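Local structure of Ketoacyl_synth_N domain-containing protein (Photorhabdus luminescens subsp. laumondii, 6SMO) at residues C[225-230]-C[242-247]; C[304-309]-C[319-324]; C[353-358]-C[363-368]. The protein probably acts as a 3-oxoacyl-[acyl-carrier-protein] synthase of lipid metabolism, and holds a dodecanal chain carrying five oxo groups in the crystal. All blocks are in the same frame, centred on the assembly; numbering follows the deposited sequence.

Interaction 1 of 3, residues C[225-230]-C[242-247]; sequences LVLEER and CELTGF
Glu-243 OE2 belongs to a salt bridge with Arg-4 NE, and the side chain of Arg-230 comes up beside it, its CD 4.2 Å from that same OE2. Arg-230 NE stays 4.7 Å from Glu-243 OE2, too far to be a direct ionic partner, although the opposite charges would be expected to attract. The two segments lie on strands 218-229 and 242-251 of the mixed sheet of this thiolase-clan fold. They are not paired with each other: strand 5-13 runs antiparallel to both and joins them, with Val-226 and Glu-228 bonded through their backbones to its residues. The contact is correspondingly thin, burying 104 Å² in all.

Its apolar half is a meeting of two leucines above strand 5-13. Leu-244 has CG anti to the backbone N (chi1 -163°), which carries its CD1 across to Leu-227, and the two side chains cross obliquely. Val-5 and Val-7 also pack on Leu-227, and Ile-166 of helix 161-175 touches both leucines, closing the small apolar group. At the end of strand 218-229, Glu-229 N-caps the helix 230-235 that leads toward the second strand, OE1 accepting from Gln-231 N and OE2 from His-232 N. Between the leucines the branch ends alone meet, with Leu-227 CD2 3.9 Å from Leu-244 CD1.

Interaction 2 of 3, residues C[304-309]-C[319-324]; sequences INLRPY and VIDSVL
Arg-307 and Asp-321 form a salt bridge between the start of helix 307-310 and the first turn of helix 319-329. Its one hydrogen bond, from Arg-307 NH1 to Asp-321 OD2, is weak at 3.3 Å, with an angle of 151° at the hydrogen. The carboxylate comes to the guanidinium at its edge, near its plane, but the two flat groups are turned 56° apart. The grip is therefore not a paired, two-pronged one: Arg-307 NH2 stands 3.7 Å from Asp-321 OD1 without bonding to it. Bends at chi2 and chi3 fold the arginine chain round so that its end faces the second helix. Both ions are buried and each has a further polar partner, Arg-307 NE giving a weak bond to Asp-280 O and Asp-321 OD1 taking one from Gly-318 N.

Beside this bridge Leu-306 makes the buried apolar part of the contact. Its CD1 lies 4.2 Å from Leu-324 CD2, the two side chains lying alongside and running opposite ways, and the same CD1 is 4.2 Å from Asp-321 OD2. The looser, more solvent-facing side belongs to Asn-305, Pro-308 and Tyr-309. Here the bonding is local: Asn-305 OD1 accepts from Arg-307 N at 3.1 Å, a capping bond whose donor stands above the carbonyl plane, and Pro-308 CB lies over one face of the Tyr-309 ring, toward its rim.

Around the contact, Tyr-309 and Leu-324 pack on helix 20-31, Ile-304 pairs through its backbone with Phe-277 of strand 275-278, and Asp-321 touches Ile-278 there, while Val-319 and Val-323 turn to Leu-225 of strand 218-229.

Interaction 3 of 3, residues C[353-358]-C[363-368]; sequences IIQRFS and VCALSF
Ile-354 and Leu-366 exchange backbone hydrogen bonds in both directions, Ile-354 N to Leu-366 O and Leu-366 N to Ile-354 O, each 2.9 Å long. Arg-356 and Cys-364 repeat the pattern two residues on, the bond from Arg-356 N to Cys-364 O being almost straight at 176°. These are the hydrogen-bonded pairs of an antiparallel beta hairpin, strands 351-356 and 362-369; the axes of segments 353-356 and 363-368 approach to 4.7 Å.

Between them, Gln-355 and Ala-365 form a non-hydrogen-bonded pair. The Gln-355 side chain leaves on the same face as Ile-353, Ala-365 and Ser-367. Its CB passes 4.2 Å from Cys-364 O; CG, anti to the backbone N (chi1 -166°), comes to 3.7 Å from that Cys-364 O and lies 4.4 Å from Ala-365 CB. The extended chain then carries the amide away from the sheet face. There OE1 is hydrogen-bonded with Thr-265 OG1, and NE2 reaches Glu-286 OE2 by a weak bond while meeting the edge of the Phe-357 ring.

On the other face Ile-354 CD1 approaches the Phe-368 ring obliquely, 3.9 Å from its CE2. Met-163 of helix 161-175 packs on Ile-354, Cys-364 and Leu-366, while Arg-356 points its end elsewhere, to a salt bridge with Asp-280. Cross-strand cohesion thus rests on backbone bonds and apolar contact, whereas the polar ends of Gln-355 and Arg-356 tie the hairpin to the surrounding loops and helices.

The three contacts follow one another along the chain, each closing before the next opens. Interactions 2 and 3 are nearest, with centres about 11 Å apart; interactions 1 and 2 are about 18 Å apart and interactions 1 and 3 about 15 Å. Strands 242-251 and 362-369 are neighbours in the mixed sheet, so interactions 1 and 3 share it; Thr-245 and Gly-246 face Ser-367 there as a classic beta bulge. Helix 319-329, part of interaction 2, packs against strands of the other two: Val-319 and Val-323 meet Leu-225, while Ser-322 faces Ile-354 and Phe-368. Interactions 2 and 3 are buried in the thiolase-type fold; interaction 1, partly buried, lies farther from the chain's centre.

Interaction 1 of 3, residues C[225-230]-C[242-247]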
# COMPACT_ATOMS: atom_id res chain seq x y z
N LEU C 225 -3.68 8.07 -16.18
CA LEU C 225 -4.71 9.04 -16.63
C LEU C 225 -4.74 10.21 -15.64
O LEU C 225 -4.50 9.98 -14.44
CB LEU C 225 -6.07 8.34 -16.68
CG LEU C 225 -6.19 7.17 -17.65
CD1 LEU C 225 -5.84 5.85 -16.97
CD2 LEU C 225 -7.59 7.10 -18.24
N VAL C 226 -5.01 11.42 -16.14
CA VAL C 226 -5.28 12.64 -15.32
C VAL C 226 -6.80 12.81 -15.21
O VAL C 226 -7.38 13.51 -16.06
CB VAL C 226 -4.60 13.89 -15.90
CG1 VAL C 226 -4.85 15.13 -15.04
CG2 VAL C 226 -3.10 13.69 -16.09
N LEU C 227 -7.41 12.16 -14.21
CA LEU C 227 -8.83 12.36 -13.83
C LEU C 227 -8.94 13.67 -13.04
O LEU C 227 -8.08 13.91 -12.18
CB LEU C 227 -9.31 11.17 -12.99
CG LEU C 227 -10.03 10.06 -13.77
CD1 LEU C 227 -9.19 9.57 -14.94
CD2 LEU C 227 -10.39 8.91 -12.84
N GLU C 228 -9.96 14.49 -13.34
CA GLU C 228 -10.27 15.72 -12.56
C GLU C 228 -11.75 16.07 -12.68
O GLU C 228 -12.41 15.60 -13.64
CB GLU C 228 -9.38 16.88 -13.01
CG GLU C 228 -9.46 17.21 -14.49
CD GLU C 228 -8.68 18.45 -14.87
OE1 GLU C 228 -9.12 19.56 -14.51
OE2 GLU C 228 -7.63 18.32 -15.52
N GLU C 229 -12.25 16.86 -11.73
CA GLU C 229 -13.67 17.29 -11.60
C GLU C 229 -14.05 18.12 -12.84
O GLU C 229 -13.19 18.89 -13.31
CB GLU C 229 -13.85 18.07 -10.30
CG GLU C 229 -15.30 18.24 -9.87
CD GLU C 229 -15.93 19.56 -10.29
OE1 GLU C 229 -17.05 19.53 -10.85
OE2 GLU C 229 -15.32 20.62 -10.04
N ARG C 230 -15.28 17.94 -13.33
CA ARG C 230 -15.75 18.46 -14.64
C ARG C 230 -15.71 20.00 -14.64
O ARG C 230 -15.22 20.57 -15.63
CB ARG C 230 -17.16 17.95 -14.95
CG ARG C 230 -17.65 18.27 -16.35
CD ARG C 230 -18.92 17.52 -16.71
NE ARG C 230 -19.47 17.94 -17.99
CZ ARG C 230 -20.20 19.03 -18.20
NH1 ARG C 230 -20.65 19.31 -19.41
NH2 ARG C 230 -20.50 19.85 -17.20
N CYS C 242 -12.62 12.49 -22.59
CA CYS C 242 -13.88 11.73 -22.34
C CYS C 242 -14.32 11.92 -20.89
O CYS C 242 -13.57 12.54 -20.11
CB CYS C 242 -13.69 10.25 -22.64
SG CYS C 242 -12.45 9.45 -21.59
N GLU C 243 -15.51 11.41 -20.55
CA GLU C 243 -16.10 11.44 -19.18
C GLU C 243 -16.17 10.01 -18.64
O GLU C 243 -16.66 9.13 -19.37
CB GLU C 243 -17.50 12.07 -19.23
CG GLU C 243 -18.10 12.34 -17.86
CD GLU C 243 -19.48 12.96 -17.87
OE1 GLU C 243 -20.12 12.98 -18.94
OE2 GLU C 243 -19.93 13.42 -16.80
N LEU C 244 -15.69 9.80 -17.40
CA LEU C 244 -15.85 8.51 -16.67
C LEU C 244 -17.26 8.47 -16.07
O LEU C 244 -17.51 9.22 -15.11
CB LEU C 244 -14.76 8.39 -15.59
CG LEU C 244 -14.55 6.98 -15.04
CD1 LEU C 244 -13.10 6.77 -14.62
CD2 LEU C 244 -15.48 6.69 -13.87
N THR C 245 -18.13 7.62 -16.62
CA THR C 245 -19.59 7.60 -16.35
C THR C 245 -19.93 6.55 -15.28
O THR C 245 -20.88 6.80 -14.52
CB THR C 245 -20.37 7.35 -17.65
OG1 THR C 245 -19.67 6.38 -18.42
CG2 THR C 245 -20.56 8.61 -18.46
N GLY C 246 -19.19 5.44 -15.22
CA GLY C 246 -19.49 4.31 -14.31
C GLY C 246 -18.26 3.50 -13.94
O GLY C 246 -17.30 3.48 -14.74
N PHE C 247 -18.29 2.87 -12.77
CA PHE C 247 -17.25 1.95 -12.24
C PHE C 247 -17.92 0.75 -11.56
O PHE C 247 -18.89 0.95 -10.80
CB PHE C 247 -16.32 2.69 -11.26
CG PHE C 247 -15.35 1.80 -10.54
CD1 PHE C 247 -14.50 0.95 -11.24
CD2 PHE C 247 -15.27 1.81 -9.15
CE1 PHE C 247 -13.60 0.13 -10.57
CE2 PHE C 247 -14.37 0.99 -8.49
CZ PHE C 247 -13.54 0.15 -9.20

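Interaction 2 of 3, residues C[304-309]-C[319-324]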
# COMPACT_ATOMS: atom_id res chain seq x y z
N ILE C 304 -14.14 -6.27 -29.09
CA ILE C 304 -12.74 -6.01 -29.54
C ILE C 304 -11.78 -6.45 -28.43
O ILE C 304 -11.84 -5.87 -27.33
CB ILE C 304 -12.55 -4.52 -29.93
CG1 ILE C 304 -13.23 -4.21 -31.26
CG2 ILE C 304 -11.08 -4.13 -29.94
CD1 ILE C 304 -13.41 -2.74 -31.55
N ASN C 305 -10.93 -7.45 -28.72
CA ASN C 305 -9.92 -8.01 -27.78
C ASN C 305 -8.55 -7.40 -28.12
O ASN C 305 -8.09 -7.60 -29.27
CB ASN C 305 -9.88 -9.54 -27.85
CG ASN C 305 -9.05 -10.17 -26.75
OD1 ASN C 305 -8.53 -9.48 -25.88
ND2 ASN C 305 -8.93 -11.49 -26.78
N LEU C 306 -7.93 -6.70 -27.17
CA LEU C 306 -6.60 -6.04 -27.33
C LEU C 306 -5.51 -6.86 -26.63
O LEU C 306 -4.33 -6.45 -26.73
CB LEU C 306 -6.66 -4.63 -26.74
CG LEU C 306 -7.72 -3.69 -27.32
CD1 LEU C 306 -7.58 -2.30 -26.71
CD2 LEU C 306 -7.63 -3.61 -28.84
N ARG C 307 -5.86 -7.97 -25.97
CA ARG C 307 -4.93 -8.74 -25.09
C ARG C 307 -3.89 -9.49 -25.91
O ARG C 307 -2.74 -9.59 -25.48
CB ARG C 307 -5.70 -9.68 -24.16
CG ARG C 307 -4.89 -10.17 -22.97
CD ARG C 307 -4.43 -9.06 -22.04
NE ARG C 307 -5.54 -8.26 -21.53
CZ ARG C 307 -5.72 -6.95 -21.75
NH1 ARG C 307 -6.78 -6.35 -21.23
NH2 ARG C 307 -4.87 -6.24 -22.46
N PRO C 308 -4.21 -10.05 -27.10
CA PRO C 308 -3.19 -10.69 -27.94
C PRO C 308 -2.07 -9.72 -28.38
O PRO C 308 -0.95 -10.17 -28.55
CB PRO C 308 -3.96 -11.19 -29.17
CG PRO C 308 -5.40 -11.28 -28.70
CD PRO C 308 -5.55 -10.16 -27.69
N TYR C 309 -2.40 -8.44 -28.55
CA TYR C 309 -1.50 -7.38 -29.07
C TYR C 309 -0.75 -6.71 -27.91
O TYR C 309 0.48 -6.51 -28.03
CB TYR C 309 -2.29 -6.35 -29.89
CG TYR C 309 -3.28 -6.95 -30.85
CD1 TYR C 309 -2.90 -7.92 -31.76
CD2 TYR C 309 -4.61 -6.54 -30.86
CE1 TYR C 309 -3.81 -8.48 -32.65
CE2 TYR C 309 -5.53 -7.08 -31.75
CZ TYR C 309 -5.13 -8.06 -32.65
OH TYR C 309 -6.02 -8.60 -33.52
N VAL C 319 -5.88 -0.68 -17.48
CA VAL C 319 -5.51 0.76 -17.34
C VAL C 319 -5.06 1.28 -18.71
O VAL C 319 -5.56 2.35 -19.12
CB VAL C 319 -4.42 0.97 -16.26
CG1 VAL C 319 -3.98 2.42 -16.18
CG2 VAL C 319 -4.88 0.48 -14.90
N ILE C 320 -4.17 0.55 -19.38
CA ILE C 320 -3.65 0.93 -20.73
C ILE C 320 -4.81 0.92 -21.72
O ILE C 320 -4.80 1.74 -22.64
CB ILE C 320 -2.47 0.04 -21.16
CG1 ILE C 320 -1.83 0.54 -22.46
CG2 ILE C 320 -2.88 -1.42 -21.26
CD1 ILE C 320 -0.38 0.17 -22.60
N ASP C 321 -5.78 0.03 -21.51
CA ASP C 321 -7.02 -0.06 -22.32
C ASP C 321 -7.82 1.24 -22.16
O ASP C 321 -8.30 1.76 -23.18
CB ASP C 321 -7.86 -1.28 -21.93
CG ASP C 321 -7.17 -2.62 -22.18
OD1 ASP C 321 -5.97 -2.72 -21.87
OD2 ASP C 321 -7.85 -3.54 -22.68
N SER C 322 -7.94 1.73 -20.92
CA SER C 322 -8.65 2.99 -20.55
C SER C 322 -7.90 4.20 -21.13
O SER C 322 -8.58 5.19 -21.48
CB SER C 322 -8.81 3.12 -19.06
OG SER C 322 -9.59 2.05 -18.54
N VAL C 323 -6.57 4.13 -21.22
CA VAL C 323 -5.69 5.17 -21.84
C VAL C 323 -6.01 5.25 -23.33
O VAL C 323 -6.22 6.38 -23.83
CB VAL C 323 -4.20 4.88 -21.57
CG1 VAL C 323 -3.28 5.58 -22.57
CG2 VAL C 323 -3.81 5.24 -20.15
N LEU C 324 -6.05 4.10 -24.02
CA LEU C 324 -6.40 3.98 -25.46
C LEU C 324 -7.85 4.44 -25.69
O LEU C 324 -8.07 5.23 -26.62
CB LEU C 324 -6.19 2.54 -25.92
CG LEU C 324 -4.86 2.23 -26.60
CD1 LEU C 324 -3.68 2.73 -25.78
CD2 LEU C 324 -4.72 0.74 -26.87

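Interaction 3 of 3, residues C[353-358]-C[363-368]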
# COMPACT_ATOMS: atom_id res chain seq x y z
N ILE C 353 -16.73 0.66 -22.90
CA ILE C 353 -16.77 -0.04 -21.59
C ILE C 353 -15.70 -1.14 -21.60
O ILE C 353 -15.75 -2.01 -22.49
CB ILE C 353 -18.18 -0.60 -21.31
CG1 ILE C 353 -19.19 0.54 -21.14
CG2 ILE C 353 -18.18 -1.52 -20.10
CD1 ILE C 353 -20.62 0.14 -21.44
N ILE C 354 -14.77 -1.08 -20.64
CA ILE C 354 -13.62 -2.03 -20.51
C ILE C 354 -13.88 -2.95 -19.31
O ILE C 354 -14.30 -2.43 -18.26
CB ILE C 354 -12.29 -1.25 -20.35
CG1 ILE C 354 -12.11 -0.21 -21.46
CG2 ILE C 354 -11.11 -2.20 -20.28
CD1 ILE C 354 -11.44 1.06 -21.00
N GLN C 355 -13.65 -4.25 -19.48
CA GLN C 355 -13.81 -5.28 -18.42
C GLN C 355 -12.48 -5.98 -18.17
O GLN C 355 -11.75 -6.24 -19.15
CB GLN C 355 -14.89 -6.30 -18.80
CG GLN C 355 -15.35 -7.16 -17.64
CD GLN C 355 -16.38 -8.19 -18.04
OE1 GLN C 355 -17.49 -8.22 -17.51
NE2 GLN C 355 -16.02 -9.04 -18.98
N ARG C 356 -12.17 -6.26 -16.90
CA ARG C 356 -11.04 -7.11 -16.46
C ARG C 356 -11.50 -7.96 -15.27
O ARG C 356 -12.42 -7.53 -14.56
CB ARG C 356 -9.83 -6.25 -16.07
CG ARG C 356 -8.88 -5.95 -17.21
CD ARG C 356 -7.44 -6.26 -16.84
NE ARG C 356 -7.23 -7.70 -16.69
CZ ARG C 356 -6.15 -8.27 -16.17
NH1 ARG C 356 -6.07 -9.58 -16.08
NH2 ARG C 356 -5.15 -7.52 -15.72
N PHE C 357 -10.88 -9.13 -15.07
CA PHE C 357 -11.10 -9.99 -13.89
C PHE C 357 -9.85 -10.83 -13.60
O PHE C 357 -9.03 -11.05 -14.50
CB PHE C 357 -12.36 -10.85 -14.06
CG PHE C 357 -12.60 -11.44 -15.43
CD1 PHE C 357 -11.97 -12.61 -15.82
CD2 PHE C 357 -13.52 -10.86 -16.29
CE1 PHE C 357 -12.21 -13.16 -17.07
CE2 PHE C 357 -13.76 -11.42 -17.54
CZ PHE C 357 -13.11 -12.57 -17.92
N SER C 358 -9.73 -11.27 -12.34
CA SER C 358 -8.54 -11.95 -11.76
C SER C 358 -8.71 -13.47 -11.81
O SER C 358 -9.80 -13.94 -12.21
CB SER C 358 -8.30 -11.48 -10.35
OG SER C 358 -9.30 -11.99 -9.48
N VAL C 363 -14.43 -9.26 -10.55
CA VAL C 363 -15.15 -8.71 -11.74
C VAL C 363 -15.10 -7.18 -11.64
O VAL C 363 -15.86 -6.62 -10.83
CB VAL C 363 -16.60 -9.22 -11.85
CG1 VAL C 363 -17.35 -8.54 -12.98
CG2 VAL C 363 -16.66 -10.73 -12.01
N CYS C 364 -14.23 -6.55 -12.44
CA CYS C 364 -14.02 -5.08 -12.48
C CYS C 364 -14.29 -4.57 -13.90
O CYS C 364 -13.92 -5.26 -14.86
CB CYS C 364 -12.61 -4.72 -12.04
SG CYS C 364 -12.24 -5.23 -10.34
N ALA C 365 -14.91 -3.39 -14.01
CA ALA C 365 -15.23 -2.74 -15.31
C ALA C 365 -15.32 -1.22 -15.13
O ALA C 365 -15.81 -0.77 -14.07
CB ALA C 365 -16.52 -3.30 -15.87
N LEU C 366 -14.85 -0.48 -16.14
CA LEU C 366 -14.90 1.01 -16.21
C LEU C 366 -15.70 1.42 -17.45
O LEU C 366 -15.62 0.71 -18.47
CB LEU C 366 -13.47 1.56 -16.27
CG LEU C 366 -12.71 1.54 -14.94
CD1 LEU C 366 -11.21 1.65 -15.18
CD2 LEU C 366 -13.18 2.66 -14.03
N SER C 367 -16.44 2.53 -17.36
CA SER C 367 -17.27 3.11 -18.44
C SER C 367 -16.78 4.52 -18.78
O SER C 367 -16.75 5.37 -17.87
CB SER C 367 -18.73 3.12 -18.05
OG SER C 367 -19.52 3.73 -19.06
N PHE C 368 -16.40 4.75 -20.04
CA PHE C 368 -15.95 6.06 -20.59
C PHE C 368 -16.90 6.48 -21.71
O PHE C 368 -17.21 5.64 -22.58
CB PHE C 368 -14.50 5.97 -21.08
CG PHE C 368 -13.50 5.68 -19.99
CD1 PHE C 368 -12.94 6.70 -19.24
CD2 PHE C 368 -13.12 4.37 -19.70
CE1 PHE C 368 -12.02 6.43 -18.24
CE2 PHE C 368 -12.20 4.10 -18.70
CZ PHE C 368 -11.65 5.13 -17.97